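Local structure of GTPase HflX (Sulfolobus solfataricus P2, 2QTF) at residues E92-H97 and V245-V250; L96-G99 and A103-Q106; Q106-R111 and K150-K155. The protein is a GTP-specific GTPase that associates with the 50S ribosomal subunit and may act in protein synthesis or ribosome biogenesis. One frame throughout, in Å; residues are numbered along the deposited sequence.

Contact 1: E92-H97 and V245-V250. With CD (cadmium ion), chain B; CD (cadmium ion), chain C.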
loop_
_atom_site.group_PDB
_atom_site.type_symbol
_atom_site.label_atom_id
_atom_site.label_comp_id
_atom_site.label_asym_id
_atom_site.label_seq_id
_atom_site.Cartn_x
_atom_site.Cartn_y
_atom_site.Cartn_z
ATOM N N GLU A 92 2.520 -2.508 8.826
ATOM C CA GLU A 92 3.476 -1.341 8.652
ATOM C C GLU A 92 3.079 -0.361 7.522
ATOM O O GLU A 92 3.071 0.855 7.750
ATOM C CB GLU A 92 4.944 -1.883 8.465
ATOM C CG GLU A 92 5.956 -0.704 8.400
ATOM C CD GLU A 92 6.275 -0.237 9.857
ATOM O OE1 GLU A 92 5.855 -1.018 10.797
ATOM O OE2 GLU A 92 6.983 0.812 10.077
ATOM N N ILE A 93 2.703 -0.891 6.332
ATOM C CA ILE A 93 2.204 -0.072 5.194
ATOM C C ILE A 93 1.012 0.758 5.670
ATOM O O ILE A 93 0.938 1.970 5.470
ATOM C CB ILE A 93 1.787 -0.992 4.005
ATOM C CG1 ILE A 93 3.035 -1.704 3.482
ATOM C CG2 ILE A 93 1.000 -0.170 2.937
ATOM C CD1 ILE A 93 2.715 -2.782 2.461
ATOM N N PHE A 94 0.135 0.113 6.391
ATOM C CA PHE A 94 -1.107 0.826 6.851
ATOM C C PHE A 94 -0.733 1.943 7.819
ATOM O O PHE A 94 -1.229 3.072 7.683
ATOM C CB PHE A 94 -2.146 -0.129 7.467
ATOM C CG PHE A 94 -2.579 -1.322 6.567
ATOM C CD1 PHE A 94 -2.413 -1.316 5.205
ATOM C CD2 PHE A 94 -3.315 -2.367 7.174
ATOM C CE1 PHE A 94 -2.776 -2.428 4.430
ATOM C CE2 PHE A 94 -3.753 -3.522 6.392
ATOM C CZ PHE A 94 -3.477 -3.543 5.035
ATOM N N ALA A 95 0.141 1.627 8.776
ATOM C CA ALA A 95 0.569 2.580 9.799
ATOM C C ALA A 95 1.194 3.820 9.109
ATOM O O ALA A 95 1.065 4.923 9.587
ATOM C CB ALA A 95 1.589 1.876 10.735
ATOM N N LEU A 96 1.962 3.616 8.043
ATOM C CA LEU A 96 2.638 4.720 7.338
ATOM C C LEU A 96 1.644 5.516 6.505
ATOM O O LEU A 96 1.902 6.691 6.192
ATOM C CB LEU A 96 3.811 4.136 6.458
ATOM C CG LEU A 96 4.913 3.489 7.325
ATOM C CD1 LEU A 96 6.013 2.847 6.255
ATOM C CD2 LEU A 96 5.657 4.507 8.294
ATOM N N HIS A 97 0.466 4.934 6.165
ATOM C CA HIS A 97 -0.433 5.715 5.319
ATOM C C HIS A 97 -1.629 6.246 6.099
ATOM O O HIS A 97 -2.398 7.035 5.554
ATOM C CB HIS A 97 -0.949 4.883 4.154
ATOM C CG HIS A 97 0.105 4.567 3.129
ATOM N ND1 HIS A 97 1.109 3.626 3.327
ATOM C CD2 HIS A 97 0.336 5.116 1.923
ATOM C CE1 HIS A 97 1.868 3.588 2.241
ATOM N NE2 HIS A 97 1.389 4.451 1.365
ATOM N N VAL A 245 -8.127 -7.152 7.683
ATOM C CA VAL A 245 -9.065 -6.553 6.701
ATOM C C VAL A 245 -9.677 -5.352 7.305
ATOM O O VAL A 245 -9.813 -4.368 6.601
ATOM C CB VAL A 245 -10.153 -7.589 6.292
ATOM C CG1 VAL A 245 -11.429 -6.861 5.727
ATOM C CG2 VAL A 245 -9.607 -8.509 5.276
ATOM N N ASP A 246 -10.023 -5.315 8.597
ATOM C CA ASP A 246 -10.575 -4.068 9.074
ATOM C C ASP A 246 -9.568 -2.907 9.144
ATOM O O ASP A 246 -9.940 -1.765 8.873
ATOM C CB ASP A 246 -11.100 -4.088 10.502
ATOM C CG ASP A 246 -12.435 -4.910 10.649
ATOM O OD1 ASP A 246 -13.121 -5.203 9.661
ATOM O OD2 ASP A 246 -12.702 -5.224 11.792
ATOM N N ALA A 247 -8.346 -3.192 9.616
ATOM C CA ALA A 247 -7.357 -2.136 9.568
ATOM C C ALA A 247 -7.190 -1.613 8.138
ATOM O O ALA A 247 -6.967 -0.396 7.954
ATOM C CB ALA A 247 -6.031 -2.635 10.116
ATOM N N PHE A 248 -7.220 -2.513 7.138
ATOM C CA PHE A 248 -7.024 -2.087 5.724
ATOM C C PHE A 248 -8.135 -1.154 5.307
ATOM O O PHE A 248 -7.914 -0.009 4.853
ATOM C CB PHE A 248 -6.993 -3.330 4.748
ATOM C CG PHE A 248 -7.058 -2.931 3.333
ATOM C CD1 PHE A 248 -6.030 -2.164 2.736
ATOM C CD2 PHE A 248 -8.218 -3.275 2.557
ATOM C CE1 PHE A 248 -6.132 -1.703 1.379
ATOM C CE2 PHE A 248 -8.327 -2.842 1.220
ATOM C CZ PHE A 248 -7.249 -2.092 0.619
ATOM N N PHE A 249 -9.377 -1.643 5.436
ATOM C CA PHE A 249 -10.506 -0.806 5.014
ATOM C C PHE A 249 -10.625 0.524 5.717
ATOM O O PHE A 249 -10.942 1.571 5.123
ATOM C CB PHE A 249 -11.830 -1.603 5.046
ATOM C CG PHE A 249 -11.975 -2.440 3.874
ATOM C CD1 PHE A 249 -12.129 -1.847 2.620
ATOM C CD2 PHE A 249 -11.847 -3.842 3.961
ATOM C CE1 PHE A 249 -12.199 -2.608 1.449
ATOM C CE2 PHE A 249 -11.922 -4.626 2.800
ATOM C CZ PHE A 249 -12.113 -4.011 1.525
ATOM N N VAL A 250 -10.390 0.536 6.975
ATOM C CA VAL A 250 -10.478 1.807 7.688
ATOM C C VAL A 250 -9.398 2.792 7.243
ATOM O O VAL A 250 -9.607 3.999 7.084
ATOM C CB VAL A 250 -10.394 1.566 9.231
ATOM C CG1 VAL A 250 -10.510 2.854 9.955
ATOM C CG2 VAL A 250 -11.593 0.704 9.731
HETATM CD CD CD B . 7.138 0.438 12.266
HETATM CD CD CD C . 2.054 4.855 -0.744
HETATM O O HOH W 1 6.888 -1.730 13.440
HETATM O O HOH W 2 9.293 -0.787 11.452
HETATM O O HOH W 3 0.034 3.775 -1.515
HETATM O O HOH W 4 2.558 2.415 -0.789
HETATM O O HOH W 5 2.451 5.151 -2.980
#
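One residue before F94, whose ring meets A247 and F248, the carbonyl oxygen I93 O is gripped twice: H97 ND1 donates a bond of 2.7 Å to I93 O (162° at the hydrogen), and H97 N adds a weak one. The carbonyl oxygen lies in the imidazole plane, which fixes the turn of the ring and aims H97 NE2 at a cadmium ion at 2.2 Å. This metal is also bound by D232 of the DTVG sequence, the G3 motif of the GTPase. The contact is a helix-on-helix packing between domains, joining helix 86-97 to helix 245-253 of the G domain.

F94 carries it alone on its side. With CG anti to the carbonyl carbon (chi1 -55°), the ring reaches the second helix and lays one face against F248 CA, 4.0 Å from the ring centroid. The F94 tip, CZ, touches F248 CB at 3.5 Å. The two phenyl planes are inclined at 43°, and F94 CE1 lies at the edge of the F248 ring. I107 and V234 also touch the F94 side chain. With an alanine here the ring is gone, and A247 and F248 would probably face a gap between the helices. A247 CB makes the remaining apolar contact, reaching F94 CD2 at 4.0 Å from an oblique direction.

Contact 2: L96-G99 and A103-Q106. With CD (cadmium ion), chain C.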
loop_
_atom_site.group_PDB
_atom_site.type_symbol
_atom_site.label_atom_id
_atom_site.label_comp_id
_atom_site.label_asym_id
_atom_site.label_seq_id
_atom_site.Cartn_x
_atom_site.Cartn_y
_atom_site.Cartn_z
ATOM N N LEU A 96 1.962 3.616 8.043
ATOM C CA LEU A 96 2.638 4.720 7.338
ATOM C C LEU A 96 1.644 5.516 6.505
ATOM O O LEU A 96 1.902 6.691 6.192
ATOM C CB LEU A 96 3.811 4.136 6.458
ATOM C CG LEU A 96 4.913 3.489 7.325
ATOM C CD1 LEU A 96 6.013 2.847 6.255
ATOM C CD2 LEU A 96 5.657 4.507 8.294
ATOM N N HIS A 97 0.466 4.934 6.165
ATOM C CA HIS A 97 -0.433 5.715 5.319
ATOM C C HIS A 97 -1.629 6.246 6.099
ATOM O O HIS A 97 -2.398 7.035 5.554
ATOM C CB HIS A 97 -0.949 4.883 4.154
ATOM C CG HIS A 97 0.105 4.567 3.129
ATOM N ND1 HIS A 97 1.109 3.626 3.327
ATOM C CD2 HIS A 97 0.336 5.116 1.923
ATOM C CE1 HIS A 97 1.868 3.588 2.241
ATOM N NE2 HIS A 97 1.389 4.451 1.365
ATOM N N ALA A 98 -1.832 5.819 7.339
ATOM C CA ALA A 98 -3.042 6.183 8.074
ATOM C C ALA A 98 -2.816 7.540 8.762
ATOM O O ALA A 98 -1.822 7.733 9.416
ATOM C CB ALA A 98 -3.330 5.085 9.140
ATOM N N GLY A 99 -3.733 8.454 8.636
ATOM C CA GLY A 99 -3.640 9.697 9.409
ATOM C C GLY A 99 -4.819 9.861 10.379
ATOM O O GLY A 99 -4.786 10.772 11.219
ATOM N N ALA A 103 -8.133 4.594 12.253
ATOM C CA ALA A 103 -7.301 3.653 11.528
ATOM C C ALA A 103 -6.106 3.323 12.433
ATOM O O ALA A 103 -5.716 2.151 12.567
ATOM C CB ALA A 103 -6.802 4.296 10.233
ATOM N N LYS A 104 -5.533 4.316 13.105
ATOM C CA LYS A 104 -4.423 4.008 13.993
ATOM C C LYS A 104 -4.783 2.993 15.102
ATOM O O LYS A 104 -3.928 2.176 15.514
ATOM C CB LYS A 104 -3.887 5.288 14.640
ATOM C CG LYS A 104 -3.220 6.228 13.580
ATOM C CD LYS A 104 -2.054 5.548 12.873
ATOM C CE LYS A 104 -0.857 6.526 12.668
ATOM N NZ LYS A 104 0.316 5.665 12.148
ATOM N N MET A 105 -5.987 3.137 15.675
ATOM C CA MET A 105 -6.500 2.210 16.630
ATOM C C MET A 105 -6.712 0.819 16.024
ATOM O O MET A 105 -6.443 -0.190 16.709
ATOM C CB MET A 105 -7.836 2.791 17.169
ATOM C CG MET A 105 -7.577 3.994 18.202
ATOM S SD MET A 105 -9.272 4.687 18.504
ATOM C CE MET A 105 -9.682 3.382 19.611
ATOM N N GLN A 106 -7.257 0.737 14.789
ATOM C CA GLN A 106 -7.484 -0.626 14.225
ATOM C C GLN A 106 -6.129 -1.292 13.972
ATOM O O GLN A 106 -6.001 -2.521 14.038
ATOM C CB GLN A 106 -8.165 -0.580 12.861
ATOM C CG GLN A 106 -9.655 -0.199 12.969
ATOM C CD GLN A 106 -10.567 -1.356 13.428
ATOM O OE1 GLN A 106 -11.784 -1.169 13.528
ATOM N NE2 GLN A 106 -10.015 -2.480 13.756
HETATM CD CD CD C . 2.054 4.855 -0.744
HETATM O O HOH W 3 0.034 3.775 -1.515
HETATM O O HOH W 4 2.558 2.415 -0.789
HETATM O O HOH W 5 2.451 5.151 -2.980
HETATM O O HOH W 6 4.406 4.715 -0.250
#
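No aromatic ring crosses between A98 and its partners A103 and K104; the flat group that is touched is the A98 carbonyl, whose oxygen has the K104 chain passing beside it, with K104 CE 3.6 Å from A98 O. The other flat group, the H97 ring, takes no part in the contact with 103-106. V234 touches this ring, and H97 CD2 and H97 CE1 are both 3.2 Å from the cadmium ion, which therefore sits evenly beyond the NE2 corner.

The apolar part is small and close: the methyls A98 CB and A103 CB meet at 3.7 Å, and K104 CD comes to 4.0 Å from A98 CB. These residues form a tight turn between two consecutive helices, in which helix 86-97 ends, A98 leaves helical geometry (psi 132°), and helix 101-121 starts soon after. T251 of the G-domain helix 245-253 touches both methyls. S100 OG bonds to A103 N at the start of the second helix, and G99 N bonds to E254 OE1.

K104 starts with CG anti to the carbonyl carbon (chi1 -67°), then bends at chi2 and chi3, which takes its methylenes over A98 and brings NZ to a hydrogen bond with A95 O, in the last turn of the first helix. A98 O is buried by the K104 methylenes and has no hydrogen-bonding partner in the model.

Contact 3: Q106-R111 and K150-K155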
loop_
_atom_site.group_PDB
_atom_site.type_symbol
_atom_site.label_atom_id
_atom_site.label_comp_id
_atom_site.label_asym_id
_atom_site.label_seq_id
_atom_site.Cartn_x
_atom_site.Cartn_y
_atom_site.Cartn_z
ATOM N N GLN A 106 -7.257 0.737 14.789
ATOM C CA GLN A 106 -7.484 -0.626 14.225
ATOM C C GLN A 106 -6.129 -1.292 13.972
ATOM O O GLN A 106 -6.001 -2.521 14.038
ATOM C CB GLN A 106 -8.165 -0.580 12.861
ATOM C CG GLN A 106 -9.655 -0.199 12.969
ATOM C CD GLN A 106 -10.567 -1.356 13.428
ATOM O OE1 GLN A 106 -11.784 -1.169 13.528
ATOM N NE2 GLN A 106 -10.015 -2.480 13.756
ATOM N N ILE A 107 -5.139 -0.487 13.552
ATOM C CA ILE A 107 -3.791 -1.065 13.276
ATOM C C ILE A 107 -3.166 -1.549 14.592
ATOM O O ILE A 107 -2.631 -2.623 14.694
ATOM C CB ILE A 107 -2.857 0.040 12.574
ATOM C CG1 ILE A 107 -3.418 0.283 11.138
ATOM C CG2 ILE A 107 -1.291 -0.485 12.578
ATOM C CD1 ILE A 107 -3.081 1.641 10.512
ATOM N N GLU A 108 -3.260 -0.755 15.639
ATOM C CA GLU A 108 -2.643 -1.158 16.869
ATOM C C GLU A 108 -3.380 -2.428 17.435
ATOM O O GLU A 108 -2.741 -3.345 17.995
ATOM C CB GLU A 108 -2.799 -0.062 17.937
ATOM C CG GLU A 108 -2.024 -0.672 19.204
ATOM C CD GLU A 108 -1.963 0.193 20.372
ATOM O OE1 GLU A 108 -1.209 -0.231 21.307
ATOM O OE2 GLU A 108 -2.661 1.270 20.347
ATOM N N LEU A 109 -4.696 -2.420 17.320
ATOM C CA LEU A 109 -5.566 -3.598 17.714
ATOM C C LEU A 109 -5.092 -4.870 16.972
ATOM O O LEU A 109 -4.835 -5.907 17.580
ATOM C CB LEU A 109 -7.048 -3.283 17.359
ATOM C CG LEU A 109 -7.998 -4.496 17.720
ATOM C CD1 LEU A 109 -7.917 -4.864 19.273
ATOM C CD2 LEU A 109 -9.424 -4.130 17.300
ATOM N N ALA A 110 -4.919 -4.782 15.656
ATOM C CA ALA A 110 -4.427 -5.933 14.879
ATOM C C ALA A 110 -3.015 -6.372 15.280
ATOM O O ALA A 110 -2.690 -7.589 15.308
ATOM C CB ALA A 110 -4.511 -5.651 13.360
ATOM N N ARG A 111 -2.110 -5.397 15.503
ATOM C CA ARG A 111 -0.737 -5.769 16.000
ATOM C C ARG A 111 -0.803 -6.498 17.377
ATOM O O ARG A 111 -0.083 -7.464 17.616
ATOM C CB ARG A 111 0.096 -4.482 16.100
ATOM C CG ARG A 111 0.532 -3.956 14.726
ATOM C CD ARG A 111 1.265 -2.536 14.883
ATOM N NE ARG A 111 1.986 -2.239 13.653
ATOM C CZ ARG A 111 2.525 -1.048 13.400
ATOM N NH1 ARG A 111 2.299 -0.022 14.241
ATOM N NH2 ARG A 111 3.339 -0.944 12.400
ATOM N N LYS A 150 -4.306 -8.300 26.623
ATOM C CA LYS A 150 -5.782 -8.396 26.542
ATOM C C LYS A 150 -6.476 -7.161 27.058
ATOM O O LYS A 150 -7.448 -6.716 26.436
ATOM C CB LYS A 150 -6.324 -9.692 27.173
ATOM C CG LYS A 150 -5.679 -10.975 26.580
ATOM C CD LYS A 150 -6.062 -12.283 27.346
ATOM C CE LYS A 150 -6.153 -13.517 26.421
ATOM N NZ LYS A 150 -6.574 -14.777 27.184
ATOM N N ARG A 151 -5.989 -6.546 28.152
ATOM C CA ARG A 151 -6.652 -5.327 28.596
ATOM C C ARG A 151 -6.525 -4.201 27.587
ATOM O O ARG A 151 -7.461 -3.397 27.420
ATOM C CB ARG A 151 -6.083 -4.774 29.956
ATOM C CG ARG A 151 -6.358 -5.638 31.245
ATOM C CD ARG A 151 -5.909 -4.839 32.566
ATOM N NE ARG A 151 -4.458 -4.603 32.680
ATOM C CZ ARG A 151 -3.578 -5.526 33.075
ATOM N NH1 ARG A 151 -3.990 -6.756 33.378
ATOM N NH2 ARG A 151 -2.266 -5.230 33.180
ATOM N N ARG A 152 -5.351 -4.061 26.950
ATOM C CA ARG A 152 -5.252 -3.067 25.893
ATOM C C ARG A 152 -6.130 -3.402 24.689
ATOM O O ARG A 152 -6.784 -2.525 24.107
ATOM C CB ARG A 152 -3.765 -2.919 25.496
ATOM C CG ARG A 152 -3.500 -1.923 24.357
ATOM C CD ARG A 152 -3.229 -0.526 24.823
ATOM N NE ARG A 152 -2.283 0.232 23.960
ATOM C CZ ARG A 152 -2.243 1.570 23.971
ATOM N NH1 ARG A 152 -3.092 2.234 24.783
ATOM N NH2 ARG A 152 -1.368 2.258 23.212
ATOM N N ILE A 153 -6.158 -4.658 24.302
ATOM C CA ILE A 153 -7.016 -5.070 23.147
ATOM C C ILE A 153 -8.498 -4.757 23.521
ATOM O O ILE A 153 -9.243 -4.162 22.744
ATOM C CB ILE A 153 -6.856 -6.526 22.907
ATOM C CG1 ILE A 153 -5.496 -6.766 22.169
ATOM C CG2 ILE A 153 -8.125 -7.093 22.089
ATOM C CD1 ILE A 153 -4.976 -8.184 22.302
ATOM N N ASN A 154 -8.902 -5.119 24.754
ATOM C CA ASN A 154 -10.309 -4.795 25.168
ATOM C C ASN A 154 -10.701 -3.310 25.265
ATOM O O ASN A 154 -11.762 -2.911 24.761
ATOM C CB ASN A 154 -10.709 -5.638 26.362
ATOM C CG ASN A 154 -10.823 -7.086 25.983
ATOM O OD1 ASN A 154 -11.219 -7.439 24.801
ATOM N ND2 ASN A 154 -10.508 -7.958 26.940
ATOM N N LYS A 155 -9.800 -2.482 25.759
ATOM C CA LYS A 155 -9.920 -1.052 25.655
ATOM C C LYS A 155 -10.058 -0.479 24.234
ATOM O O LYS A 155 -10.937 0.396 23.983
ATOM C CB LYS A 155 -8.751 -0.328 26.420
ATOM C CG LYS A 155 -8.719 1.250 26.193
ATOM C CD LYS A 155 -7.434 1.955 26.788
ATOM C CE LYS A 155 -7.349 3.543 26.559
ATOM N NZ LYS A 155 -5.900 3.892 26.868
#
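E108 and R152 meet in a salt bridge in which a single carboxylate oxygen takes both donors: R152 NE lies 2.9 Å from E108 OE1, and R152 NH2 adds a weak bond of 3.1 Å to E108 OE1. The bridge joins the two long antiparallel helices of the middle region, 101-121 and 145-164, a helical hairpin lying to one side of the G domain. The carboxylate and guanidinium planes stand 78° apart, R152 NE comes to E108 OE1 from above the carboxylate plane, and the other oxygen, E108 OE2, lies over a guanidinium face. The NE bond is accordingly bent, with 135° at its hydrogen.

Next to the bridge, L109 and I153 make the buried, apolar half, their side chains crossing at about a right angle. L109 meets its partner through one methyl, CD1, which touches I153 CG2 at 3.6 Å and stands 3.8 Å from I153 O.

E108 reaches across fully extended, CG anti to the backbone N (chi1 -179°), whereas R152 bends at chi2 and chi3 to turn its head group to the acid. Further out, L112 and L116 touch I153, while M157 and L160 touch L109, so the hydrophobic seam continues along both helices. Around the bridge lie further charges: a bound cadmium ion about 3 Å from the E108 side chain, and K155 NZ at the R152 guanidinium edge, in its plane.

From the N terminus, the chain reaches helix 86-97, where contacts 1 and 2 both begin and share L96 and H97. Contact 2 closes the shortest loop, turning the chain into helix 101-121. Q106 then belongs to both contact 2 and contact 3; contact 3 closes a longer loop by bringing back helix 145-164. Contact 1 spans the widest interval, up to helix 245-253, and contact 3 falls wholly within that interval. I107 CD1 packs against F94, A95 and A98, linking contact 3 to the other two. Together they tie the last N-terminal helix, the middle-region hairpin and the G domain around helix 101-121.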